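Local atomic coordinates of N-deoxyribosyltransferase (Bacillus psychrosaccharolyticus, PDB entry 6EVS), a protein that catalyses the transfer of 2'-deoxyribose between nucleobases, a reaction useful for the enzymatic synthesis of modified nucleosides. Residues 12-15 / 16-19. Residues are numbered along the deposited sequence; the frame is centred on the assembly and turned at random.
Sequences NEEQ and LKHV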
ATOM      1  N   ASN A  12      29.218  11.918 -12.032  1.00 38.89           N
ATOM      2  CA  ASN A  12      30.639  12.163 -12.269  1.00 45.07           C
ATOM      3  C   ASN A  12      31.287  10.827 -12.612  1.00 44.04           C
ATOM      4  O   ASN A  12      30.647   9.773 -12.573  1.00 38.87           O
ATOM      5  CB  ASN A  12      31.310  12.855 -11.068  1.00 45.85           C
ATOM      6  CG  ASN A  12      31.291  11.994  -9.799  1.00 45.84           C
ATOM      7  OD1 ASN A  12      31.638  10.815  -9.828  1.00 43.82           O
ATOM      8  ND2 ASN A  12      30.890  12.588  -8.682  1.00 48.16           N
ATOM      9  N   GLU A  13      32.578  10.875 -12.941  1.00 50.30           N
ATOM     10  CA  GLU A  13      33.263   9.699 -13.470  1.00 48.95           C
ATOM     11  C   GLU A  13      33.265   8.539 -12.492  1.00 45.70           C
ATOM     12  O   GLU A  13      33.188   7.379 -12.906  1.00 51.62           O
ATOM     13  CB  GLU A  13      34.698  10.052 -13.820  1.00 52.51           C
ATOM     14  CG  GLU A  13      34.853  10.862 -15.049  1.00 56.36           C
ATOM     15  CD  GLU A  13      36.303  10.918 -15.447  1.00 52.10           C
ATOM     16  OE1 GLU A  13      37.037  11.749 -14.870  1.00 63.60           O
ATOM     17  OE2 GLU A  13      36.711  10.102 -16.298  1.00 73.15           O
ATOM     18  N   GLU A  14      33.410   8.827 -11.198  1.00 47.96           N
ATOM     19  CA  GLU A  14      33.503   7.768 -10.198  1.00 48.60           C
ATOM     20  C   GLU A  14      32.159   7.072 -10.015  1.00 46.71           C
ATOM     21  O   GLU A  14      32.083   5.839 -10.001  1.00 40.64           O
ATOM     22  CB  GLU A  14      34.001   8.349  -8.873  1.00 53.62           C
ATOM     23  CG  GLU A  14      34.395   7.314  -7.840  1.00 62.71           C
ATOM     24  CD  GLU A  14      35.516   6.419  -8.324  1.00 70.31           C
ATOM     25  OE1 GLU A  14      35.449   5.190  -8.091  1.00 71.66           O
ATOM     26  OE2 GLU A  14      36.462   6.946  -8.940  1.00 74.70           O
ATOM     27  N   GLN A  15      31.086   7.849  -9.875  1.00 44.25           N
ATOM     28  CA  GLN A  15      29.766   7.246  -9.775  1.00 40.91           C
ATOM     29  C   GLN A  15      29.456   6.436 -11.027  1.00 40.70           C
ATOM     30  O   GLN A  15      28.937   5.317 -10.944  1.00 38.51           O
ATOM     31  CB  GLN A  15      28.715   8.329  -9.535  1.00 35.76           C
ATOM     32  CG  GLN A  15      29.087   9.320  -8.444  1.00 35.07           C
ATOM     33  CD  GLN A  15      28.119  10.485  -8.336  1.00 38.76           C
ATOM     34  OE1 GLN A  15      28.028  11.148  -7.296  1.00 49.21           O
ATOM     35  NE2 GLN A  15      27.387  10.736  -9.406  1.00 35.39           N
ATOM     36  N   LEU A  16      29.813   6.960 -12.200  1.00 41.75           N
ATOM     37  CA  LEU A  16      29.572   6.226 -13.442  1.00 38.83           C
ATOM     38  C   LEU A  16      30.348   4.917 -13.483  1.00 38.29           C
ATOM     39  O   LEU A  16      29.842   3.916 -14.007  1.00 34.69           O
ATOM     40  CB  LEU A  16      29.955   7.081 -14.643  1.00 37.28           C
ATOM     41  CG  LEU A  16      28.978   8.178 -14.994  1.00 35.61           C
ATOM     42  CD1 LEU A  16      29.698   9.213 -15.844  1.00 40.79           C
ATOM     43  CD2 LEU A  16      27.788   7.597 -15.741  1.00 38.60           C
ATOM     44  N   LYS A  17      31.573   4.904 -12.945  1.00 36.86           N
ATOM     45  CA  LYS A  17      32.331   3.663 -12.897  1.00 42.68           C
ATOM     46  C   LYS A  17      31.575   2.588 -12.117  1.00 42.15           C
ATOM     47  O   LYS A  17      31.411   1.460 -12.594  1.00 40.20           O
ATOM     48  CB  LYS A  17      33.707   3.911 -12.288  1.00 45.65           C
ATOM     49  CG  LYS A  17      34.401   2.654 -11.779  1.00 54.63           C
ATOM     50  CD  LYS A  17      35.803   2.973 -11.254  1.00 62.16           C
ATOM     51  CE  LYS A  17      36.528   3.911 -12.204  1.00 68.17           C
ATOM     52  NZ  LYS A  17      37.688   4.602 -11.553  1.00 77.34           N
ATOM     53  N   HIS A  18      31.079   2.933 -10.922  1.00 40.35           N
ATOM     54  CA  HIS A  18      30.387   1.944 -10.094  1.00 36.44           C
ATOM     55  C   HIS A  18      29.085   1.479 -10.746  1.00 36.03           C
ATOM     56  O   HIS A  18      28.741   0.292 -10.678  1.00 33.68           O
ATOM     57  CB  HIS A  18      30.109   2.519  -8.705  1.00 36.09           C
ATOM     58  CG  HIS A  18      31.345   2.926  -7.957  1.00 42.87           C
ATOM     59  ND1 HIS A  18      31.468   4.147  -7.331  1.00 48.22           N
ATOM     60  CD2 HIS A  18      32.504   2.268  -7.729  1.00 43.06           C
ATOM     61  CE1 HIS A  18      32.655   4.230  -6.756  1.00 44.01           C
ATOM     62  NE2 HIS A  18      33.306   3.103  -6.987  1.00 51.26           N
ATOM     63  N   VAL A  19      28.339   2.397 -11.367  1.00 31.97           N
ATOM     64  CA  VAL A  19      27.102   2.013 -12.055  1.00 32.31           C
ATOM     65  C   VAL A  19      27.401   1.030 -13.182  1.00 35.70           C
ATOM     66  O   VAL A  19      26.700   0.029 -13.363  1.00 37.83           O
ATOM     67  CB  VAL A  19      26.377   3.267 -12.580  1.00 35.20           C
ATOM     68  CG1 VAL A  19      25.290   2.883 -13.596  1.00 43.83           C
ATOM     69  CG2 VAL A  19      25.771   4.039 -11.429  1.00 37.27           C
TER
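E14 lays its carboxylate beside the imidazole of H18, one helical turn on: OE1 of E14 lies 3.2 Å from both NE2 and CE1 of H18. The carboxylate and ring planes are 61° apart; the poor angle at NE2 rules out a hydrogen bond and leaves a close polar contact. The carbonyl O of E14 lies over one face of the same ring. With CG anti to the backbone N (chi1 -169°) and a bend at chi2, the E14 chain brings CG within 3.7 Å of CE1 of H18, while its other oxygen, OE2, faces K17 and forms a long salt bridge to NZ at 3.7 Å. L16 lies against the first turn, its CG 3.3 Å from the carbonyl O of N12. The L16 side chain also touches R37, in a neighbouring loop, whereas the buried Q15 packs on P9 and D78. Four i to i+4 backbone bonds start with L16 N to N12 O (3.0 Å). Ahead of them, OD1 of N12 takes a nearly straight bond from Q15 N (3.0 Å, 173°) and a weak one from E14 N. This is an asparagine N-cap, opening helix 13-28 of a beta-alpha-beta unit between strands 3-7 and 32-34.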